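Local atomic coordinates of hydrolase (Thermococcus thioreducens, PDB entry 6IAH), a protein that probably hydrolyses phosphate esters of varied substrates, possibly including phosphoglycolate, as a magnesium-dependent phosphatase of the haloacid dehalogenase (HAD) superfamily. Residues 17-22 with 42-47; 25-30 with 37-42; 147-152 with 177-182; 184-189 with 212-217. All blocks are in the same frame, centred on the assembly; numbering follows the deposited sequence. Where two conformers were deposited one is given.

Overall arrangement
After the first strand of the parallel sheet, the chain enters helix 17-32, and interaction 1 closes the loop from this helix to helix 41-50. Interaction 2 is nested inside that loop, pinning the segment before helix 41-50 against the far part of helix 17-32; Val44 touches Ile39 where the two adjoin. Back in the sheet, interaction 3 closes the loop holding helix 154-164 and strand 171-172, and interaction 4 closes the one through strand 194-198 and helix 201-213, their centres about 11 Å apart. Apart from the nesting of 2 in 1, the contacts follow in series without crossing. Tyr18 against Arg152 links the helical part to the sheet part, between interactions 1 and 3.

Interaction 1: 17-22 with 42-47; sequences SYDEAT and EWVREL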
# COMPACT_ATOMS: atom_id res chain seq x y z
N SER A 17 -6.95 5.30 -4.24
CA SER A 17 -8.12 4.67 -3.58
C SER A 17 -7.91 4.87 -2.06
O SER A 17 -8.80 5.28 -1.37
CB SER A 17 -8.24 3.17 -3.82
OG SER A 17 -7.02 2.50 -3.41
N TYR A 18 -6.70 4.54 -1.58
CA TYR A 18 -6.38 4.72 -0.16
C TYR A 18 -6.40 6.19 0.25
O TYR A 18 -6.83 6.51 1.36
CB TYR A 18 -5.01 4.19 0.16
CG TYR A 18 -4.73 2.73 -0.24
CD1 TYR A 18 -5.36 1.67 0.38
CD2 TYR A 18 -3.69 2.46 -1.11
CE1 TYR A 18 -5.02 0.34 0.05
CE2 TYR A 18 -3.35 1.16 -1.45
CZ TYR A 18 -3.98 0.11 -0.87
OH TYR A 18 -3.51 -1.16 -1.22
N ASP A 19 -5.89 7.05 -0.61
CA ASP A 19 -5.90 8.47 -0.31
C ASP A 19 -7.31 9.00 -0.15
O ASP A 19 -7.56 9.78 0.74
CB ASP A 19 -5.19 9.26 -1.40
CG ASP A 19 -3.66 9.09 -1.40
OD1 ASP A 19 -3.09 8.39 -0.54
OD2 ASP A 19 -3.04 9.73 -2.25
N GLU A 20 -8.24 8.61 -1.03
CA GLU A 20 -9.63 9.07 -0.92
C GLU A 20 -10.33 8.40 0.28
O GLU A 20 -11.17 9.00 0.90
CB GLU A 20 -10.40 8.82 -2.22
CG GLU A 20 -11.84 9.33 -2.25
CD GLU A 20 -11.97 10.82 -2.53
OE1 GLU A 20 -10.94 11.49 -2.77
OE2 GLU A 20 -13.10 11.32 -2.49
N ALA A 21 -9.96 7.17 0.64
CA ALA A 21 -10.52 6.59 1.83
C ALA A 21 -10.09 7.34 3.11
O ALA A 21 -10.90 7.52 4.03
CB ALA A 21 -10.14 5.10 1.90
N THR A 22 -8.83 7.81 3.13
CA THR A 22 -8.31 8.58 4.22
C THR A 22 -9.07 9.92 4.30
O THR A 22 -9.59 10.33 5.36
CB THR A 22 -6.79 8.75 4.07
OG1 THR A 22 -6.15 7.44 4.08
CG2 THR A 22 -6.19 9.62 5.18
N GLU A 42 -2.80 16.89 -0.68
CA GLU A 42 -1.41 16.95 -0.33
C GLU A 42 -1.15 16.65 1.15
O GLU A 42 -0.08 16.15 1.46
CB GLU A 42 -0.72 18.26 -0.72
CG GLU A 42 -1.17 19.52 0.03
CD GLU A 42 -2.19 20.38 -0.73
OE1 GLU A 42 -2.96 19.82 -1.58
OE2 GLU A 42 -2.24 21.60 -0.42
N TRP A 43 -2.13 16.95 2.04
CA TRP A 43 -1.97 16.68 3.48
C TRP A 43 -1.88 15.18 3.74
O TRP A 43 -1.05 14.77 4.51
CB TRP A 43 -3.11 17.24 4.33
CG TRP A 43 -3.29 18.69 4.25
CD1 TRP A 43 -2.36 19.62 3.83
CD2 TRP A 43 -4.42 19.42 4.69
NE1 TRP A 43 -2.89 20.89 3.95
CE2 TRP A 43 -4.14 20.80 4.47
CE3 TRP A 43 -5.65 19.05 5.24
CZ2 TRP A 43 -5.05 21.80 4.78
CZ3 TRP A 43 -6.57 20.04 5.56
CH2 TRP A 43 -6.27 21.41 5.32
N VAL A 44 -2.73 14.42 3.06
CA VAL A 44 -2.73 12.96 3.17
C VAL A 44 -1.37 12.39 2.71
O VAL A 44 -0.75 11.54 3.37
CB VAL A 44 -3.86 12.32 2.33
CG1 VAL A 44 -3.79 10.79 2.42
CG2 VAL A 44 -5.25 12.78 2.78
N ARG A 45 -0.98 12.79 1.51
CA ARG A 45 0.27 12.34 0.91
C ARG A 45 1.47 12.69 1.74
O ARG A 45 2.32 11.85 2.00
CB ARG A 45 0.41 12.95 -0.52
CG ARG A 45 -0.58 12.35 -1.48
CD ARG A 45 -0.30 12.76 -2.91
NE ARG A 45 -0.20 14.22 -3.07
CZ ARG A 45 -1.10 15.03 -3.64
NH1 ARG A 45 -2.25 14.60 -4.15
NH2 ARG A 45 -0.85 16.32 -3.72
N GLU A 46 1.58 13.96 2.10
CA GLU A 46 2.76 14.44 2.81
C GLU A 46 2.89 13.86 4.20
O GLU A 46 3.98 13.57 4.63
CB GLU A 46 2.70 15.97 2.88
CG GLU A 46 3.84 16.67 3.58
CD GLU A 46 5.21 16.36 2.98
OE1 GLU A 46 5.33 15.87 1.83
OE2 GLU A 46 6.17 16.58 3.72
N LEU A 47 1.76 13.71 4.89
CA LEU A 47 1.77 13.23 6.26
C LEU A 47 2.18 11.77 6.27
O LEU A 47 2.98 11.36 7.10
CB LEU A 47 0.39 13.48 6.90
CG LEU A 47 0.24 13.11 8.37
CD1 LEU A 47 1.29 13.85 9.17
CD2 LEU A 47 -1.14 13.44 8.92
O HOH W 1 -3.62 11.86 -3.69
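A single water joins Asp19 to Arg45: it donates to Asp19 OD2 at 2.6 Å and accepts from Arg45 NH1 at 3.1 Å, lying at the guanidinium edge and in its plane. The two charged groups therefore meet through solvent, with Asp19 OD2 and Arg45 NH1 5.3 Å apart and their planes turned by 52°. The aliphatic part of the arginine is what touches the carboxylate, Arg45 CG sitting 3.7 Å from Asp19 OD2. The stronger mate of Asp19 is Arg48, one helical turn beyond Val44, which forms a salt bridge to OD1. Val44 makes the apolar part of the contact. Its CG1, anti to the backbone N (chi1 178°), passes 3.9 Å from Asp19 OD1 and 3.8 Å from Thr22 CG2, the valine and threonine side chains running alongside one another with opposite headings. Thr22 presents this methyl because its OG1 is turned back on its own helix, donating to Tyr18 O at 3.0 Å; Thr22 N reaches the same oxygen from the opposite face of the carbonyl plane. The short helix segments cross at 112° with axes 9.8 Å apart, steeply crossed packing that fits the all-helical cap inserted after the first strand in many HAD phosphatases.

Interaction 2: 25-30 with 37-42; sequences TAEYFL and REIKPE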
# COMPACT_ATOMS: atom_id res chain seq x y z
N THR A 25 -12.83 9.28 5.37
CA THR A 25 -12.88 8.95 6.80
C THR A 25 -12.67 10.17 7.71
O THR A 25 -13.41 10.37 8.65
CB THR A 25 -11.78 7.93 7.11
OG1 THR A 25 -12.04 6.80 6.29
CG2 THR A 25 -11.72 7.64 8.55
N ALA A 26 -11.66 10.98 7.42
CA ALA A 26 -11.38 12.14 8.22
C ALA A 26 -12.58 13.07 8.10
O ALA A 26 -13.02 13.62 9.11
CB ALA A 26 -10.11 12.84 7.79
N GLU A 27 -13.10 13.20 6.89
CA GLU A 27 -14.21 14.19 6.66
C GLU A 27 -15.49 13.72 7.30
O GLU A 27 -16.23 14.55 7.78
CB GLU A 27 -14.37 14.48 5.21
CG GLU A 27 -13.30 15.35 4.64
CD GLU A 27 -13.43 15.56 3.11
OE1 GLU A 27 -14.29 14.93 2.47
OE2 GLU A 27 -12.61 16.33 2.58
N TYR A 28 -15.67 12.39 7.45
CA TYR A 28 -16.79 11.83 8.21
C TYR A 28 -16.71 12.30 9.68
O TYR A 28 -17.72 12.76 10.22
CB TYR A 28 -16.75 10.29 8.15
CG TYR A 28 -17.80 9.59 8.97
CD1 TYR A 28 -17.55 9.27 10.30
CD2 TYR A 28 -19.05 9.27 8.43
CE1 TYR A 28 -18.50 8.63 11.10
CE2 TYR A 28 -20.02 8.63 9.23
CZ TYR A 28 -19.71 8.29 10.56
OH TYR A 28 -20.61 7.68 11.40
N PHE A 29 -15.55 12.16 10.34
CA PHE A 29 -15.46 12.60 11.76
C PHE A 29 -15.52 14.11 11.87
O PHE A 29 -16.13 14.65 12.79
CB PHE A 29 -14.20 12.07 12.40
CG PHE A 29 -14.33 10.64 12.68
CD1 PHE A 29 -15.01 10.22 13.80
CD2 PHE A 29 -13.97 9.70 11.71
CE1 PHE A 29 -15.24 8.88 14.03
CE2 PHE A 29 -14.21 8.35 11.95
CZ PHE A 29 -14.85 7.96 13.08
N LEU A 30 -14.89 14.80 10.95
CA LEU A 30 -15.03 16.26 10.94
C LEU A 30 -16.49 16.70 10.91
O LEU A 30 -16.88 17.62 11.65
CB LEU A 30 -14.19 16.89 9.84
CG LEU A 30 -12.67 16.77 10.04
CD1 LEU A 30 -11.95 17.17 8.78
CD2 LEU A 30 -12.11 17.57 11.25
N ARG A 37 -14.83 21.97 6.25
CA ARG A 37 -13.59 22.23 5.51
C ARG A 37 -13.05 20.86 5.02
O ARG A 37 -13.11 19.84 5.75
CB ARG A 37 -12.51 22.96 6.36
CG ARG A 37 -12.95 24.12 7.26
CD ARG A 37 -11.78 24.72 8.06
NE ARG A 37 -11.36 23.97 9.29
CZ ARG A 37 -11.92 24.07 10.50
NH1 ARG A 37 -12.96 24.86 10.73
NH2 ARG A 37 -11.46 23.34 11.52
N GLU A 38 -12.62 20.82 3.76
CA GLU A 38 -12.19 19.54 3.19
C GLU A 38 -10.76 19.24 3.56
O GLU A 38 -9.93 20.10 3.83
CB GLU A 38 -12.36 19.48 1.69
CG GLU A 38 -13.77 19.12 1.23
CD GLU A 38 -13.90 19.41 -0.24
OE1 GLU A 38 -13.44 18.56 -1.04
OE2 GLU A 38 -14.37 20.52 -0.56
N ILE A 39 -10.49 17.95 3.58
CA ILE A 39 -9.12 17.50 3.74
C ILE A 39 -8.41 17.65 2.38
O ILE A 39 -8.83 17.00 1.42
CB ILE A 39 -9.09 16.03 4.23
CG1 ILE A 39 -9.62 15.97 5.65
CG2 ILE A 39 -7.67 15.48 4.22
CD1 ILE A 39 -8.76 16.63 6.70
N LYS A 40 -7.34 18.47 2.33
CA LYS A 40 -6.58 18.65 1.10
C LYS A 40 -5.73 17.41 0.77
O LYS A 40 -5.18 16.74 1.66
CB LYS A 40 -5.69 19.88 1.17
CG LYS A 40 -6.39 21.19 0.98
CD LYS A 40 -5.37 22.32 1.09
CE LYS A 40 -5.99 23.61 1.60
NZ LYS A 40 -4.96 24.58 2.12
N PRO A 41 -5.63 17.09 -0.52
CA PRO A 41 -4.98 15.81 -0.92
C PRO A 41 -3.50 15.76 -0.55
O PRO A 41 -3.01 14.67 -0.13
CB PRO A 41 -5.22 15.78 -2.44
CG PRO A 41 -5.28 17.25 -2.83
CD PRO A 41 -5.95 17.95 -1.69
N GLU A 42 -2.80 16.89 -0.68
CA GLU A 42 -1.41 16.95 -0.33
C GLU A 42 -1.15 16.65 1.15
O GLU A 42 -0.08 16.15 1.46
CB GLU A 42 -0.72 18.26 -0.72
CG GLU A 42 -1.17 19.52 0.03
CD GLU A 42 -2.19 20.38 -0.73
OE1 GLU A 42 -2.96 19.82 -1.58
OE2 GLU A 42 -2.24 21.60 -0.42
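Arg37 meets Leu30 through its backbone: Leu30 CD1 lies 4.2 Å from Arg37 O, while the guanidinium turns to Ala67 O, on helix 56-68. At Glu38 the chain passes the carboxylate of Glu27, whose OE2 comes within 3.3 Å of Glu38 CB. The two acids cross with their carboxylate planes 75° apart, and OE2 of Glu27 stands 4.3 Å from OE1 of Glu38. Lys23 forms salt bridges to both of these oxygens, which is likely to offset their repulsion. Ile39 is central. Its N donates to Glu27 OE2 at 2.8 Å with an N-H...O angle of 155°, the oxygen accepting through its anti lone pair, and the extended glutamate chain (chi2 176°) carries the carboxylate that far from its helix. This ties the connecting segment of a helix-loop-helix unit, between helices 17-32 and 41-50, to the first of its helices. Replacing Glu27 by an alanine would probably leave Ile39 N without its acceptor and Lys23 with one carboxylate fewer. Beyond the bond, the isoleucine side chain packs on the helix: CG1 lies 3.8 Å from Ala26 CB, and CD1 meets Leu30 CD1 at 3.8 Å, the leucine and isoleucine crossing at about a right angle. Lys40 then turns away from helix 17-32 and takes the N-cap position of helix 41-50, which Pro41 begins.

Interaction 3: 147-152 with 177-182; sequences GVVTGR and YLKPDP
The flat groups stand aside where Val149 meets Lys179: the Tyr177 ring leads away to Ala184 and Glu187 on helix 183-189, and the Arg152 guanidinium is spent on salt bridges to Asp8 and Glu128. Aliphatic carbons and backbone carbonyls make the contact instead, at the C-terminal end of strand 145-149 in the Rossmann-like sheet of the HAD fold, close to the magnesium site. Val149 and Lys179 cross obliquely, Val149 CG1 lying 3.9 Å from Lys179 CG. The lysine chain then bends at chi3 (-76°) and passes the valine carbonyl, leaving NZ 3.8 Å from Val149 O, too far for a hydrogen bond. Tyr196 OH spans this distance by hydrogen bonding to both Val149 O and Lys179 NZ. The amine also forms salt bridges to Asp203 and to the magnesium ligand Asp6, consistent with the conserved lysine of HAD phosphatases, while Phe206 packs against both Val149 and the lysine. Beyond Lys179 the peptide to Pro180 is cis, and Asp181 N bonds back to Leu178 O. Leu178 itself brings CD1 to 4.2 Å from Gly151 CA, a loose contact at the margin. Nearby, a water donates to Thr150 O at 2.7 Å and to Tyr177 O at 2.8 Å, bridging two carbonyls that do not meet directly. Thr150 turns its hydroxyl the other way, closing an ST turn in which OG1 accepts from Arg152 N at 3.2 Å with an N-H...O angle of 167°.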
# COMPACT_ATOMS: atom_id res chain seq x y z
N GLY A 147 5.87 -14.82 -7.99
CA GLY A 147 5.50 -14.57 -6.64
C GLY A 147 5.22 -13.15 -6.35
O GLY A 147 5.50 -12.27 -7.21
N VAL A 148 4.66 -12.88 -5.18
CA VAL A 148 4.50 -11.45 -4.76
C VAL A 148 4.95 -11.26 -3.34
O VAL A 148 4.84 -12.18 -2.51
CB VAL A 148 3.06 -10.85 -4.93
CG1 VAL A 148 2.49 -11.07 -6.32
CG2 VAL A 148 2.10 -11.29 -3.84
N VAL A 149 5.48 -10.08 -3.05
CA VAL A 149 5.70 -9.68 -1.64
C VAL A 149 4.97 -8.40 -1.54
O VAL A 149 5.34 -7.46 -2.25
CB VAL A 149 7.19 -9.52 -1.28
CG1 VAL A 149 7.35 -9.00 0.14
CG2 VAL A 149 7.97 -10.83 -1.48
N THR A 150 4.01 -8.31 -0.63
CA THR A 150 3.15 -7.11 -0.60
C THR A 150 2.82 -6.73 0.84
O THR A 150 2.69 -7.57 1.70
CB THR A 150 1.89 -7.33 -1.46
OG1 THR A 150 1.05 -6.16 -1.49
CG2 THR A 150 1.10 -8.47 -1.01
N GLY A 151 2.62 -5.44 1.08
CA GLY A 151 2.08 -4.95 2.35
C GLY A 151 0.59 -5.23 2.52
O GLY A 151 0.06 -5.05 3.62
N ARG A 152 -0.07 -5.70 1.45
CA ARG A 152 -1.47 -6.10 1.53
C ARG A 152 -1.64 -7.28 2.51
O ARG A 152 -0.77 -8.12 2.62
CB ARG A 152 -2.02 -6.45 0.13
CG ARG A 152 -2.41 -5.26 -0.75
CD ARG A 152 -2.81 -5.71 -2.19
NE ARG A 152 -3.15 -4.53 -3.01
CZ ARG A 152 -4.35 -4.17 -3.37
NH1 ARG A 152 -5.43 -4.93 -3.06
NH2 ARG A 152 -4.48 -3.01 -4.07
N TYR A 177 5.52 -11.03 7.04
CA TYR A 177 6.74 -10.20 6.95
C TYR A 177 6.39 -8.87 6.33
O TYR A 177 5.34 -8.74 5.73
CB TYR A 177 7.82 -10.86 6.10
CG TYR A 177 8.26 -12.20 6.64
CD1 TYR A 177 9.19 -12.28 7.67
CD2 TYR A 177 7.71 -13.37 6.18
CE1 TYR A 177 9.58 -13.49 8.18
CE2 TYR A 177 8.07 -14.60 6.74
CZ TYR A 177 9.03 -14.63 7.72
OH TYR A 177 9.45 -15.83 8.29
N LEU A 178 7.23 -7.87 6.55
CA LEU A 178 7.00 -6.56 5.96
C LEU A 178 8.30 -6.05 5.34
O LEU A 178 9.36 -6.01 5.98
CB LEU A 178 6.46 -5.54 6.98
CG LEU A 178 5.61 -4.39 6.39
CD1 LEU A 178 4.23 -4.90 5.92
CD2 LEU A 178 5.41 -3.22 7.37
N LYS A 179 8.22 -5.63 4.08
CA LYS A 179 9.36 -4.96 3.47
C LYS A 179 9.74 -3.79 4.40
O LYS A 179 8.85 -3.18 4.96
CB LYS A 179 9.00 -4.39 2.08
CG LYS A 179 8.73 -5.51 1.08
CD LYS A 179 8.44 -5.01 -0.29
CE LYS A 179 7.03 -4.47 -0.37
NZ LYS A 179 6.63 -3.96 -1.69
N PRO A 180 11.04 -3.44 4.54
CA PRO A 180 12.09 -3.96 3.70
C PRO A 180 12.87 -5.08 4.36
O PRO A 180 14.05 -5.24 4.06
CB PRO A 180 12.95 -2.74 3.45
CG PRO A 180 12.84 -1.92 4.71
CD PRO A 180 11.44 -2.14 5.17
N ASP A 181 12.21 -5.83 5.21
CA ASP A 181 12.81 -7.01 5.85
C ASP A 181 13.12 -8.07 4.79
O ASP A 181 12.23 -8.64 4.19
CB ASP A 181 11.86 -7.55 6.92
CG ASP A 181 12.37 -8.80 7.64
OD1 ASP A 181 13.44 -9.28 7.28
OD2 ASP A 181 11.66 -9.33 8.55
N PRO A 182 14.41 -8.41 4.62
CA PRO A 182 14.77 -9.33 3.57
C PRO A 182 14.26 -10.76 3.78
O PRO A 182 14.25 -11.52 2.82
CB PRO A 182 16.30 -9.27 3.58
CG PRO A 182 16.66 -8.94 4.98
CD PRO A 182 15.59 -8.00 5.40
O HOH W 2 4.92 -8.27 3.02

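Interaction 4: 184-189 with 212-217; sequences ALWELV and GKYGDF
Helix 183-189 packs here against the last link of a beta-alpha-beta crossover, in which strand 194-198 leads through helix 201-213 to strand 218-221, within the Rossmann-like HAD core. Trp186 and Tyr214 form an offset stack: the five-membered ring of the tryptophan and the tyrosine ring have centroids 4.6 Å apart and planes at 13°. The overlap is displaced, so that Trp186 CE3 lies 3.4 Å from Tyr214 CD1 while Trp186 CB sits over the tyrosine face, 3.9 Å from its centroid. With CG anti to the backbone N (chi1 175°), the indole is directed along that face while CB stays over it. The opposite face of Tyr214 carries Lys213 CG over its centre, and the ring is thus sandwiched between the lysine chain and the tryptophan. Putting an alanine in place of Tyr214 would probably open a gap between Lys213 and Trp186 and leave the indole without its stacking partner. After Gly215, which leaves helical geometry with positive phi, Phe217 turns its ring toward helix 183-189. Leu185 CD2 rests over one face of this ring, 4.0 Å from the centroid in a CH-pi contact, while Val189 CG2 approaches obliquely, 3.8 Å from Phe217 CE1. Tyr210 meets Phe217 edge-to-face. The close contacts are between carbon atoms, and no polar bond spans the two segments, consistent with an interface held by dispersion and burial of apolar surface.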
# COMPACT_ATOMS: atom_id res chain seq x y z
N ALA A 184 11.28 -11.62 4.05
CA ALA A 184 10.09 -11.69 3.19
C ALA A 184 10.39 -12.30 1.81
O ALA A 184 9.60 -13.07 1.27
CB ALA A 184 9.47 -10.28 3.01
N LEU A 185 11.57 -11.96 1.28
CA LEU A 185 11.96 -12.42 -0.01
C LEU A 185 12.54 -13.83 0.17
O LEU A 185 12.24 -14.74 -0.63
CB LEU A 185 12.96 -11.44 -0.66
CG LEU A 185 13.33 -11.73 -2.13
CD1 LEU A 185 12.16 -12.01 -3.12
CD2 LEU A 185 14.22 -10.57 -2.62
N TRP A 186 13.32 -14.04 1.21
CA TRP A 186 13.87 -15.37 1.46
C TRP A 186 12.77 -16.39 1.63
O TRP A 186 12.87 -17.51 1.14
CB TRP A 186 14.75 -15.36 2.70
CG TRP A 186 15.22 -16.70 3.06
CD1 TRP A 186 14.66 -17.55 3.96
CD2 TRP A 186 16.34 -17.38 2.49
NE1 TRP A 186 15.40 -18.72 4.00
CE2 TRP A 186 16.44 -18.63 3.12
CE3 TRP A 186 17.30 -17.02 1.55
CZ2 TRP A 186 17.47 -19.54 2.82
CZ3 TRP A 186 18.33 -17.93 1.25
CH2 TRP A 186 18.40 -19.17 1.88
N GLU A 187 11.72 -16.00 2.34
CA GLU A 187 10.53 -16.83 2.50
C GLU A 187 10.04 -17.46 1.20
O GLU A 187 9.68 -18.63 1.16
CB GLU A 187 9.38 -15.99 3.10
CG GLU A 187 8.16 -16.78 3.58
CD GLU A 187 8.54 -17.93 4.51
OE1 GLU A 187 9.63 -17.81 5.17
OE2 GLU A 187 7.79 -18.95 4.53
N LEU A 188 10.00 -16.66 0.14
CA LEU A 188 9.56 -17.11 -1.16
C LEU A 188 10.65 -17.89 -1.90
O LEU A 188 10.41 -19.00 -2.35
CB LEU A 188 9.15 -15.93 -2.05
CG LEU A 188 7.73 -15.43 -2.08
CD1 LEU A 188 7.62 -14.54 -3.30
CD2 LEU A 188 6.76 -16.60 -2.11
N VAL A 189 11.80 -17.25 -2.10
CA VAL A 189 12.78 -17.73 -3.07
C VAL A 189 13.80 -18.71 -2.48
O VAL A 189 14.37 -19.48 -3.21
CB VAL A 189 13.46 -16.62 -3.87
CG1 VAL A 189 12.40 -15.70 -4.50
CG2 VAL A 189 14.43 -15.76 -3.02
N GLY A 212 22.53 -7.88 1.11
CA GLY A 212 23.36 -7.80 2.31
C GLY A 212 23.35 -9.08 3.14
O GLY A 212 24.38 -9.51 3.64
N LYS A 213 22.19 -9.69 3.26
CA LYS A 213 22.00 -10.83 4.19
C LYS A 213 22.12 -12.19 3.55
O LYS A 213 22.67 -13.12 4.16
CB LYS A 213 20.62 -10.72 4.87
CG LYS A 213 20.46 -11.63 6.08
CD LYS A 213 19.19 -11.27 6.83
CE LYS A 213 18.81 -12.35 7.83
NZ LYS A 213 19.65 -12.19 9.03
N TYR A 214 21.57 -12.34 2.34
CA TYR A 214 21.40 -13.67 1.78
C TYR A 214 22.24 -13.90 0.57
O TYR A 214 22.95 -14.88 0.53
CB TYR A 214 19.94 -13.95 1.49
CG TYR A 214 19.08 -13.98 2.72
CD1 TYR A 214 19.11 -15.06 3.59
CD2 TYR A 214 18.16 -12.94 2.98
CE1 TYR A 214 18.30 -15.09 4.70
CE2 TYR A 214 17.36 -12.96 4.08
CZ TYR A 214 17.41 -14.03 4.92
OH TYR A 214 16.57 -13.99 5.98
N GLY A 215 22.22 -12.97 -0.37
CA GLY A 215 22.85 -13.20 -1.64
C GLY A 215 22.25 -12.42 -2.79
O GLY A 215 21.37 -11.59 -2.59
N ASP A 216 22.68 -12.76 -4.00
CA ASP A 216 22.37 -11.93 -5.13
C ASP A 216 20.92 -12.04 -5.55
O ASP A 216 20.29 -13.09 -5.44
CB ASP A 216 23.24 -12.27 -6.31
CG ASP A 216 23.22 -11.17 -7.29
OD1 ASP A 216 22.88 -10.05 -6.80
OD2 ASP A 216 23.47 -11.43 -8.49
N PHE A 217 20.39 -10.93 -6.03
CA PHE A 217 19.01 -10.89 -6.52
C PHE A 217 18.90 -9.55 -7.22
O PHE A 217 19.49 -8.59 -6.78
CB PHE A 217 18.04 -10.94 -5.35
CG PHE A 217 16.75 -11.59 -5.67
CD1 PHE A 217 16.64 -12.97 -5.69
CD2 PHE A 217 15.64 -10.82 -6.00
CE1 PHE A 217 15.43 -13.57 -6.02
CE2 PHE A 217 14.46 -11.42 -6.33
CZ PHE A 217 14.33 -12.78 -6.33